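Local coordinates for hypothetical protein (Shewanella oneidensis, PDB 2OTM) that is of unknown function but, as a trimeric member of the YjgF/chorismate mutase-like family, is a putative endoribonuclease, at residues Y60-G65 / Q104-H109; K49-G54 / C69-L74; Y94-V99 / G115-L120. All coordinates share one frame; numbering follows the deposited sequence. Where two conformers were deposited one is given.

Interaction 1 (Y60-G65 / Q104-H109); sequences YTVSEG and QSCIEH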
loop_
_atom_site.group_PDB
_atom_site.type_symbol
_atom_site.label_atom_id
_atom_site.label_comp_id
_atom_site.label_asym_id
_atom_site.label_seq_id
_atom_site.Cartn_x
_atom_site.Cartn_y
_atom_site.Cartn_z
ATOM N N TYR B 60 0.826 -14.725 -19.669
ATOM C CA TYR B 60 -0.520 -15.137 -19.213
ATOM C C TYR B 60 -1.567 -14.190 -19.766
ATOM O O TYR B 60 -1.355 -12.971 -19.823
ATOM C CB TYR B 60 -0.640 -15.177 -17.673
ATOM C CG TYR B 60 0.295 -16.208 -17.092
ATOM C CD1 TYR B 60 0.018 -17.565 -17.209
ATOM C CD2 TYR B 60 1.504 -15.821 -16.476
ATOM C CE1 TYR B 60 0.900 -18.500 -16.715
ATOM C CE2 TYR B 60 2.390 -16.761 -15.992
ATOM C CZ TYR B 60 2.081 -18.080 -16.085
ATOM O OH TYR B 60 2.957 -19.026 -15.601
ATOM N N THR B 61 -2.697 -14.776 -20.169
ATOM C CA THR B 61 -3.842 -14.024 -20.641
ATOM C C THR B 61 -4.627 -13.473 -19.448
ATOM O O THR B 61 -4.398 -13.847 -18.284
ATOM C CB THR B 61 -4.756 -14.882 -21.444
ATOM O OG1 THR B 61 -5.294 -15.914 -20.595
ATOM C CG2 THR B 61 -4.030 -15.496 -22.644
ATOM N N VAL B 62 -5.573 -12.589 -19.730
ATOM C CA VAL B 62 -6.363 -11.989 -18.655
ATOM C C VAL B 62 -7.116 -13.055 -17.880
ATOM O O VAL B 62 -7.174 -12.977 -16.669
ATOM C CB VAL B 62 -7.312 -10.868 -19.185
ATOM C CG1 VAL B 62 -8.175 -10.293 -18.040
ATOM C CG2 VAL B 62 -6.505 -9.771 -19.869
ATOM N N SER B 63 -7.713 -14.051 -18.556
ATOM C CA SER B 63 -8.471 -15.064 -17.859
ATOM C C SER B 63 -7.563 -15.911 -16.975
ATOM O O SER B 63 -7.976 -16.355 -15.898
ATOM C CB SER B 63 -9.250 -15.936 -18.847
ATOM O OG SER B 63 -8.391 -16.571 -19.785
ATOM N N GLU B 64 -6.328 -16.123 -17.426
ATOM C CA GLU B 64 -5.309 -16.787 -16.596
ATOM C C GLU B 64 -4.923 -15.950 -15.375
ATOM O O GLU B 64 -4.838 -16.471 -14.288
ATOM C CB GLU B 64 -4.124 -17.156 -17.468
ATOM C CG GLU B 64 -4.531 -18.194 -18.481
ATOM C CD GLU B 64 -3.493 -18.553 -19.508
ATOM O OE1 GLU B 64 -2.543 -17.798 -19.740
ATOM O OE2 GLU B 64 -3.680 -19.613 -20.165
ATOM N N GLY B 65 -4.770 -14.636 -15.552
ATOM C CA GLY B 65 -4.538 -13.729 -14.414
ATOM C C GLY B 65 -5.688 -13.777 -13.426
ATOM O O GLY B 65 -5.476 -13.752 -12.219
ATOM N N GLN B 104 3.283 -3.839 -20.774
ATOM C CA GLN B 104 2.767 -2.541 -21.231
ATOM C C GLN B 104 1.568 -2.644 -22.169
ATOM O O GLN B 104 0.706 -1.777 -22.186
ATOM C CB GLN B 104 3.879 -1.744 -21.925
ATOM C CG GLN B 104 4.544 -2.476 -23.081
ATOM N N SER B 105 1.515 -3.698 -22.958
ATOM C CA SER B 105 0.419 -3.882 -23.934
ATOM C C SER B 105 -0.936 -4.238 -23.304
ATOM O O SER B 105 -1.920 -4.425 -24.021
ATOM C CB SER B 105 0.798 -5.001 -24.908
ATOM O OG SER B 105 0.886 -6.264 -24.236
ATOM N N CYS B 106 -0.985 -4.379 -21.976
ATOM C CA CYS B 106 -2.177 -4.854 -21.284
ATOM C C CYS B 106 -2.601 -3.895 -20.152
ATOM O O CYS B 106 -1.833 -3.661 -19.242
ATOM C CB CYS B 106 -1.892 -6.245 -20.735
ATOM S SG CYS B 106 -3.258 -6.944 -19.825
ATOM N N ILE B 107 -3.809 -3.339 -20.186
ATOM C CA ILE B 107 -4.296 -2.562 -19.015
ATOM C C ILE B 107 -5.547 -3.213 -18.413
ATOM O O ILE B 107 -6.332 -2.539 -17.705
ATOM C CB ILE B 107 -4.584 -1.053 -19.354
ATOM C CG1 ILE B 107 -5.700 -0.950 -20.419
ATOM C CG2 ILE B 107 -3.307 -0.350 -19.805
ATOM C CD1 ILE B 107 -6.374 0.443 -20.547
ATOM N N GLU B 108 -5.748 -4.511 -18.691
ATOM C CA GLU B 108 -6.920 -5.222 -18.199
ATOM C C GLU B 108 -6.645 -5.923 -16.916
ATOM O O GLU B 108 -7.390 -6.808 -16.536
ATOM C CB GLU B 108 -7.419 -6.268 -19.212
ATOM C CG GLU B 108 -7.869 -5.690 -20.510
ATOM C CD GLU B 108 -8.993 -4.688 -20.364
ATOM O OE1 GLU B 108 -9.874 -4.880 -19.490
ATOM O OE2 GLU B 108 -8.988 -3.695 -21.129
ATOM N N HIS B 109 -5.623 -5.487 -16.184
ATOM C CA HIS B 109 -5.328 -6.090 -14.903
ATOM C C HIS B 109 -6.416 -5.920 -13.879
ATOM O O HIS B 109 -6.560 -6.752 -13.017
ATOM C CB HIS B 109 -3.925 -5.681 -14.364
ATOM C CG HIS B 109 -3.684 -4.204 -14.278
ATOM N ND1 HIS B 109 -3.680 -3.383 -15.385
ATOM C CD2 HIS B 109 -3.425 -3.409 -13.217
ATOM C CE1 HIS B 109 -3.455 -2.139 -15.004
ATOM N NE2 HIS B 109 -3.305 -2.133 -13.689
#
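Gly-65 N donates to Thr-61 O over 2.9 Å, closing the first turn of helix 62-84 round Val-62, the residue that meets Glu-108 across the contact. Two helix N-termini come together here: Thr-61 is the N-cap of helix 62-84 and Glu-108 that of helix 109-124, the two helices that pack beside the sheet in this YjgF-like fold. At the first of them Thr-61 N gives a nearly straight bond, 166° at the hydrogen, to Glu-64 OE1, reaching it from 38° above the carboxylate plane. This is the half of a capping box in which the third helical residue returns to the cap; the carboxylate would probably also be stabilised by the positive end of the helix dipole. Thr-61 OG1 and Ser-63 OG add a weak hydrogen bond. Across the contact the touch is apolar. CG2 of Val-62, the branch anti to the carbonyl carbon and beside the backbone N, meets CB of Glu-108 at 3.7 Å, and CG1 comes within 3.9 Å of Glu-108 O. In Glu-108 a bend at chi2 (-59°) turns the carboxylate away from the valine, leaving CB to make the touch. His-109, the first residue of its helix, packs on Met-140 of the second subunit. Cys-106 is buried and rests on Leu-56; its SG lies 4.3 Å from Val-62 CG2 and accepts a weak hydrogen bond from Glu-108 N at 3.7 Å.

Interaction 2 (K49-G54 / C69-L74); sequences KLLYQG and CRLATL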
loop_
_atom_site.group_PDB
_atom_site.type_symbol
_atom_site.label_atom_id
_atom_site.label_comp_id
_atom_site.label_asym_id
_atom_site.label_seq_id
_atom_site.Cartn_x
_atom_site.Cartn_y
_atom_site.Cartn_z
ATOM N N LYS B 49 3.095 -25.807 -5.300
ATOM C CA LYS B 49 3.736 -25.301 -6.519
ATOM C C LYS B 49 3.213 -23.908 -6.869
ATOM O O LYS B 49 2.022 -23.697 -6.891
ATOM C CB LYS B 49 3.458 -26.242 -7.684
ATOM C CG LYS B 49 4.197 -27.584 -7.577
ATOM N N LEU B 50 4.113 -22.983 -7.170
ATOM C CA LEU B 50 3.731 -21.644 -7.601
ATOM C C LEU B 50 3.281 -21.770 -9.036
ATOM O O LEU B 50 4.079 -22.030 -9.929
ATOM C CB LEU B 50 4.895 -20.668 -7.469
ATOM C CG LEU B 50 4.552 -19.229 -7.822
ATOM C CD1 LEU B 50 3.410 -18.763 -6.954
ATOM C CD2 LEU B 50 5.796 -18.331 -7.685
ATOM N N LEU B 51 1.987 -21.630 -9.257
ATOM C CA LEU B 51 1.398 -22.050 -10.514
ATOM C C LEU B 51 1.562 -21.045 -11.642
ATOM O O LEU B 51 1.549 -21.434 -12.803
ATOM C CB LEU B 51 -0.056 -22.401 -10.299
ATOM C CG LEU B 51 -0.614 -23.657 -10.931
ATOM C CD1 LEU B 51 0.177 -24.892 -10.457
ATOM C CD2 LEU B 51 -2.081 -23.765 -10.534
ATOM N N TYR B 52 1.732 -19.779 -11.294
ATOM C CA TYR B 52 1.828 -18.688 -12.271
ATOM C C TYR B 52 3.072 -17.856 -12.036
ATOM O O TYR B 52 3.196 -17.165 -11.024
ATOM C CB TYR B 52 0.617 -17.796 -12.166
ATOM C CG TYR B 52 -0.679 -18.524 -12.390
ATOM C CD1 TYR B 52 -1.200 -18.645 -13.655
ATOM C CD2 TYR B 52 -1.365 -19.094 -11.350
ATOM C CE1 TYR B 52 -2.399 -19.300 -13.878
ATOM C CE2 TYR B 52 -2.570 -19.780 -11.561
ATOM C CZ TYR B 52 -3.076 -19.859 -12.823
ATOM O OH TYR B 52 -4.260 -20.524 -13.056
ATOM N N GLN B 53 3.993 -17.960 -12.977
ATOM C CA GLN B 53 5.240 -17.226 -12.907
ATOM C C GLN B 53 5.511 -16.535 -14.211
ATOM O O GLN B 53 5.825 -17.174 -15.214
ATOM C CB GLN B 53 6.382 -18.175 -12.616
ATOM C CG GLN B 53 6.256 -18.902 -11.299
ATOM C CD GLN B 53 7.336 -19.941 -11.140
ATOM O OE1 GLN B 53 8.507 -19.622 -11.163
ATOM N NE2 GLN B 53 6.942 -21.176 -10.934
ATOM N N GLY B 54 5.367 -15.226 -14.210
ATOM C CA GLY B 54 5.539 -14.472 -15.410
ATOM C C GLY B 54 4.708 -13.204 -15.351
ATOM O O GLY B 54 4.406 -12.713 -14.282
ATOM N N CYS B 69 -5.279 -14.741 -9.531
ATOM C CA CYS B 69 -5.687 -13.934 -8.378
ATOM C C CYS B 69 -6.690 -14.651 -7.512
ATOM O O CYS B 69 -6.720 -14.460 -6.278
ATOM C CB CYS B 69 -6.242 -12.613 -8.832
ATOM S SG CYS B 69 -4.973 -11.537 -9.585
ATOM N N ARG B 70 -7.516 -15.470 -8.148
ATOM C CA ARG B 70 -8.446 -16.335 -7.413
ATOM C C ARG B 70 -7.659 -17.325 -6.543
ATOM O O ARG B 70 -7.978 -17.515 -5.362
ATOM C CB ARG B 70 -9.384 -17.045 -8.396
ATOM C CG ARG B 70 -10.438 -17.954 -7.779
ATOM C CD ARG B 70 -11.332 -18.568 -8.875
ATOM N NE ARG B 70 -12.251 -19.605 -8.353
ATOM C CZ ARG B 70 -13.486 -19.387 -7.885
ATOM N NH1 ARG B 70 -14.006 -18.176 -7.836
ATOM N NH2 ARG B 70 -14.215 -20.399 -7.450
ATOM N N LEU B 71 -6.639 -17.967 -7.106
ATOM C CA LEU B 71 -5.858 -18.951 -6.366
ATOM C C LEU B 71 -5.054 -18.297 -5.232
ATOM O O LEU B 71 -4.979 -18.840 -4.125
ATOM C CB LEU B 71 -4.941 -19.729 -7.304
ATOM C CG LEU B 71 -4.146 -20.891 -6.742
ATOM C CD1 LEU B 71 -5.019 -21.910 -5.974
ATOM C CD2 LEU B 71 -3.323 -21.524 -7.879
ATOM N N ALA B 72 -4.439 -17.147 -5.498
ATOM C CA ALA B 72 -3.745 -16.394 -4.428
ATOM C C ALA B 72 -4.693 -16.025 -3.289
ATOM O O ALA B 72 -4.326 -16.058 -2.098
ATOM C CB ALA B 72 -3.091 -15.122 -5.028
ATOM N N THR B 73 -5.930 -15.688 -3.650
ATOM C CA THR B 73 -6.938 -15.306 -2.652
ATOM C C THR B 73 -7.392 -16.547 -1.868
ATOM O O THR B 73 -7.621 -16.478 -0.669
ATOM C CB THR B 73 -8.113 -14.586 -3.295
ATOM O OG1 THR B 73 -7.629 -13.393 -3.957
ATOM C CG2 THR B 73 -9.129 -14.202 -2.236
ATOM N N LEU B 74 -7.488 -17.688 -2.532
ATOM C CA LEU B 74 -7.774 -18.927 -1.810
ATOM C C LEU B 74 -6.692 -19.202 -0.789
ATOM O O LEU B 74 -6.993 -19.621 0.329
ATOM C CB LEU B 74 -7.885 -20.104 -2.790
ATOM C CG LEU B 74 -8.412 -21.416 -2.235
ATOM C CD1 LEU B 74 -9.874 -21.247 -1.743
ATOM C CD2 LEU B 74 -8.292 -22.499 -3.298
#
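The loop leaving the short hairpin of strands 45-46 and 49-50 lies here against the side of helix 62-84, one of the helices of the YjgF-like fold. Leu-71 is the helix residue that reaches it, and a single methyl does the work: CD2 stands 3.7 Å from Leu-51 CD2 and 4.1 Å from Tyr-52 CE2. The two leucines cross at about a right angle, while the methyl meets the tyrosine ring at its edge, near the ring plane, rather than over a face. A chi1 of -174° sets Leu-71 CG trans to the backbone N, reaching outward from the helix to the loop. Leu-51, an exposed residue, has a chi1 of -136°, far from a staggered value. Leu-46 of the hairpin touches both leucines, and the ring of Tyr-52 makes an edge-to-face pair with Tyr-60. The loop is tied to itself by Gln-53 NE2, which bonds to Leu-50 O over 3.2 Å. On the helix Thr-73 turns its hydroxyl back to Cys-69 O at 2.7 Å, and that oxygen also accepts Thr-73 N from the opposite face of its plane. Between loop and helix, however, no hydrogen bond forms: the contact is purely apolar across the segments, resting on dispersion and on the modest burial of 94 Å² at the surface, and it has little directional character.

Interaction 3 (Y94-V99 / G115-L120); sequences YRLEGV and GASDLL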
loop_
_atom_site.group_PDB
_atom_site.type_symbol
_atom_site.label_atom_id
_atom_site.label_comp_id
_atom_site.label_asym_id
_atom_site.label_seq_id
_atom_site.Cartn_x
_atom_site.Cartn_y
_atom_site.Cartn_z
ATOM N N TYR B 94 -12.555 -6.150 4.749
ATOM C CA TYR B 94 -12.838 -4.770 4.358
ATOM C C TYR B 94 -11.908 -4.238 3.264
ATOM O O TYR B 94 -12.201 -3.198 2.660
ATOM C CB TYR B 94 -12.812 -3.804 5.553
ATOM C CG TYR B 94 -11.512 -3.721 6.293
ATOM C CD1 TYR B 94 -10.538 -2.823 5.905
ATOM C CD2 TYR B 94 -11.257 -4.528 7.399
ATOM C CE1 TYR B 94 -9.345 -2.719 6.581
ATOM C CE2 TYR B 94 -10.020 -4.440 8.077
ATOM C CZ TYR B 94 -9.101 -3.514 7.665
ATOM O OH TYR B 94 -7.915 -3.381 8.290
ATOM N N ARG B 95 -10.790 -4.927 3.025
ATOM C CA ARG B 95 -9.803 -4.438 2.060
ATOM C C ARG B 95 -9.036 -5.577 1.405
ATOM O O ARG B 95 -8.633 -6.538 2.061
ATOM C CB ARG B 95 -8.830 -3.520 2.779
ATOM C CG ARG B 95 -7.754 -2.875 1.928
ATOM C CD ARG B 95 -8.306 -1.697 1.270
ATOM N NE ARG B 95 -7.316 -0.679 0.972
ATOM C CZ ARG B 95 -7.644 0.542 0.553
ATOM N NH1 ARG B 95 -8.912 0.848 0.381
ATOM N NH2 ARG B 95 -6.715 1.444 0.299
ATOM N N LEU B 96 -8.888 -5.468 0.085
ATOM C CA LEU B 96 -8.058 -6.345 -0.738
ATOM C C LEU B 96 -6.991 -5.461 -1.365
ATOM O O LEU B 96 -7.328 -4.416 -1.898
ATOM C CB LEU B 96 -8.898 -6.932 -1.861
ATOM C CG LEU B 96 -8.208 -7.494 -3.109
ATOM C CD1 LEU B 96 -7.325 -8.689 -2.694
ATOM C CD2 LEU B 96 -9.255 -7.855 -4.196
ATOM N N GLU B 97 -5.716 -5.861 -1.305
ATOM C CA GLU B 97 -4.650 -5.132 -2.009
ATOM C C GLU B 97 -3.889 -6.161 -2.842
ATOM O O GLU B 97 -3.393 -7.155 -2.323
ATOM C CB GLU B 97 -3.767 -4.293 -1.059
ATOM C CG GLU B 97 -4.622 -3.306 -0.203
ATOM C CD GLU B 97 -3.877 -2.401 0.754
ATOM O OE1 GLU B 97 -2.641 -2.525 0.959
ATOM O OE2 GLU B 97 -4.571 -1.537 1.338
ATOM N N GLY B 98 -3.832 -5.929 -4.149
ATOM C CA GLY B 98 -3.239 -6.868 -5.092
ATOM C C GLY B 98 -2.177 -6.239 -5.956
ATOM O O GLY B 98 -2.322 -5.087 -6.365
ATOM N N VAL B 99 -1.135 -7.012 -6.246
ATOM C CA VAL B 99 -0.044 -6.629 -7.111
ATOM C C VAL B 99 0.053 -7.649 -8.236
ATOM O O VAL B 99 -0.007 -8.874 -7.980
ATOM C CB VAL B 99 1.335 -6.661 -6.388
ATOM C CG1 VAL B 99 2.392 -6.028 -7.255
ATOM C CG2 VAL B 99 1.287 -5.971 -5.021
ATOM N N GLY B 115 -10.569 -11.684 -10.053
ATOM C CA GLY B 115 -10.486 -13.077 -9.598
ATOM C C GLY B 115 -10.454 -13.137 -8.070
ATOM O O GLY B 115 -11.048 -14.025 -7.456
ATOM N N ALA B 116 -9.730 -12.192 -7.455
ATOM C CA ALA B 116 -9.712 -12.046 -6.011
ATOM C C ALA B 116 -11.044 -11.500 -5.496
ATOM O O ALA B 116 -11.647 -12.075 -4.605
ATOM C CB ALA B 116 -8.544 -11.117 -5.566
ATOM N N SER B 117 -11.486 -10.366 -6.019
ATOM C CA SER B 117 -12.706 -9.721 -5.521
ATOM C C SER B 117 -13.912 -10.639 -5.610
ATOM O O SER B 117 -14.689 -10.724 -4.653
ATOM C CB SER B 117 -12.969 -8.393 -6.235
ATOM O OG SER B 117 -11.949 -7.432 -5.951
ATOM N N ASP B 118 -14.055 -11.353 -6.736
ATOM C CA ASP B 118 -15.229 -12.224 -6.924
ATOM C C ASP B 118 -15.200 -13.371 -5.922
ATOM O O ASP B 118 -16.249 -13.798 -5.451
ATOM C CB ASP B 118 -15.258 -12.809 -8.340
ATOM C CG ASP B 118 -15.556 -11.776 -9.409
ATOM O OD1 ASP B 118 -15.965 -10.641 -9.078
ATOM O OD2 ASP B 118 -15.400 -12.116 -10.590
ATOM N N LEU B 119 -14.033 -13.913 -5.624
ATOM C CA LEU B 119 -13.975 -15.032 -4.653
ATOM C C LEU B 119 -14.339 -14.554 -3.235
ATOM O O LEU B 119 -15.032 -15.245 -2.477
ATOM C CB LEU B 119 -12.611 -15.687 -4.649
ATOM C CG LEU B 119 -12.488 -16.957 -3.793
ATOM C CD1 LEU B 119 -13.290 -18.138 -4.339
ATOM C CD2 LEU B 119 -11.005 -17.293 -3.661
ATOM N N LEU B 120 -13.904 -13.351 -2.886
ATOM C CA LEU B 120 -14.238 -12.802 -1.560
ATOM C C LEU B 120 -15.773 -12.703 -1.406
ATOM O O LEU B 120 -16.340 -13.085 -0.366
ATOM C CB LEU B 120 -13.594 -11.446 -1.360
ATOM C CG LEU B 120 -12.057 -11.439 -1.236
ATOM C CD1 LEU B 120 -11.485 -10.024 -1.056
ATOM C CD2 LEU B 120 -11.637 -12.358 -0.054
#
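Strand 94-99 and helix 115-120 run nearly antiparallel, their N-to-C directions 154° apart and their axes 9.8 Å from each other at closest approach; Leu-96 and Ser-117 have the nearest CA atoms. The helix is kinked just before, at Gly-115 and Ala-116, whose N atoms make no bond to the preceding turn. Leu-96 carries the strand's side of the packing. Its chi1 of 160° swings the branched end away from the strand's own backbone N and out to the helix, where CD2 meets Ala-116 CB at 3.6 Å and Ser-117 OG at a tight 3.2 Å, while Leu-96 CB touches Leu-120 CD1 at 4.1 Å. The buried Ser-117 hydroxyl finds its polar partners in His-130 and Arg-132, so the methyl presses on an oxygen that is hydrogen-bonded already. Arg-95 points away from the helix and forms a salt bridge with Glu-97, NE to OE2 at 2.9 Å and 173°; the oxygen lies in the guanidinium plane and uses its anti lone pair. Tyr-94 and Arg-95 together face Phe-151 in a classic beta bulge. The contact is the strand-to-helix step of the beta-alpha-beta unit 92-100, 109-124 and 131-136: strands 131-136 and 146-153 flank the Leu-96 strand in the sheet, and Thr-73 of helix 62-84 packs on Ala-116 and Leu-120.

Centres of the three contacts lie 13 to 16 Å apart. Along the chain the segments come as 49-54, 60-65, 69-74, 94-99, 104-109 and 115-120, so interaction 1 interleaves with both others, whereas interaction 2 closes before interaction 3 opens. Interactions 1 and 2 use the start and the middle of helix 62-84 and touch directly, Tyr-60 OH probably bonding to Gln-53 N. Interaction 2 meets interaction 3 where the two helices pack side by side; interactions 1 and 3 do not touch. Interactions 2 and 3 thus lead from the surface hairpin through the two helices to the central sheet, while interaction 1 joins the beginnings of these helices; interactions 1 and 3 also reach the second subunit of the trimer.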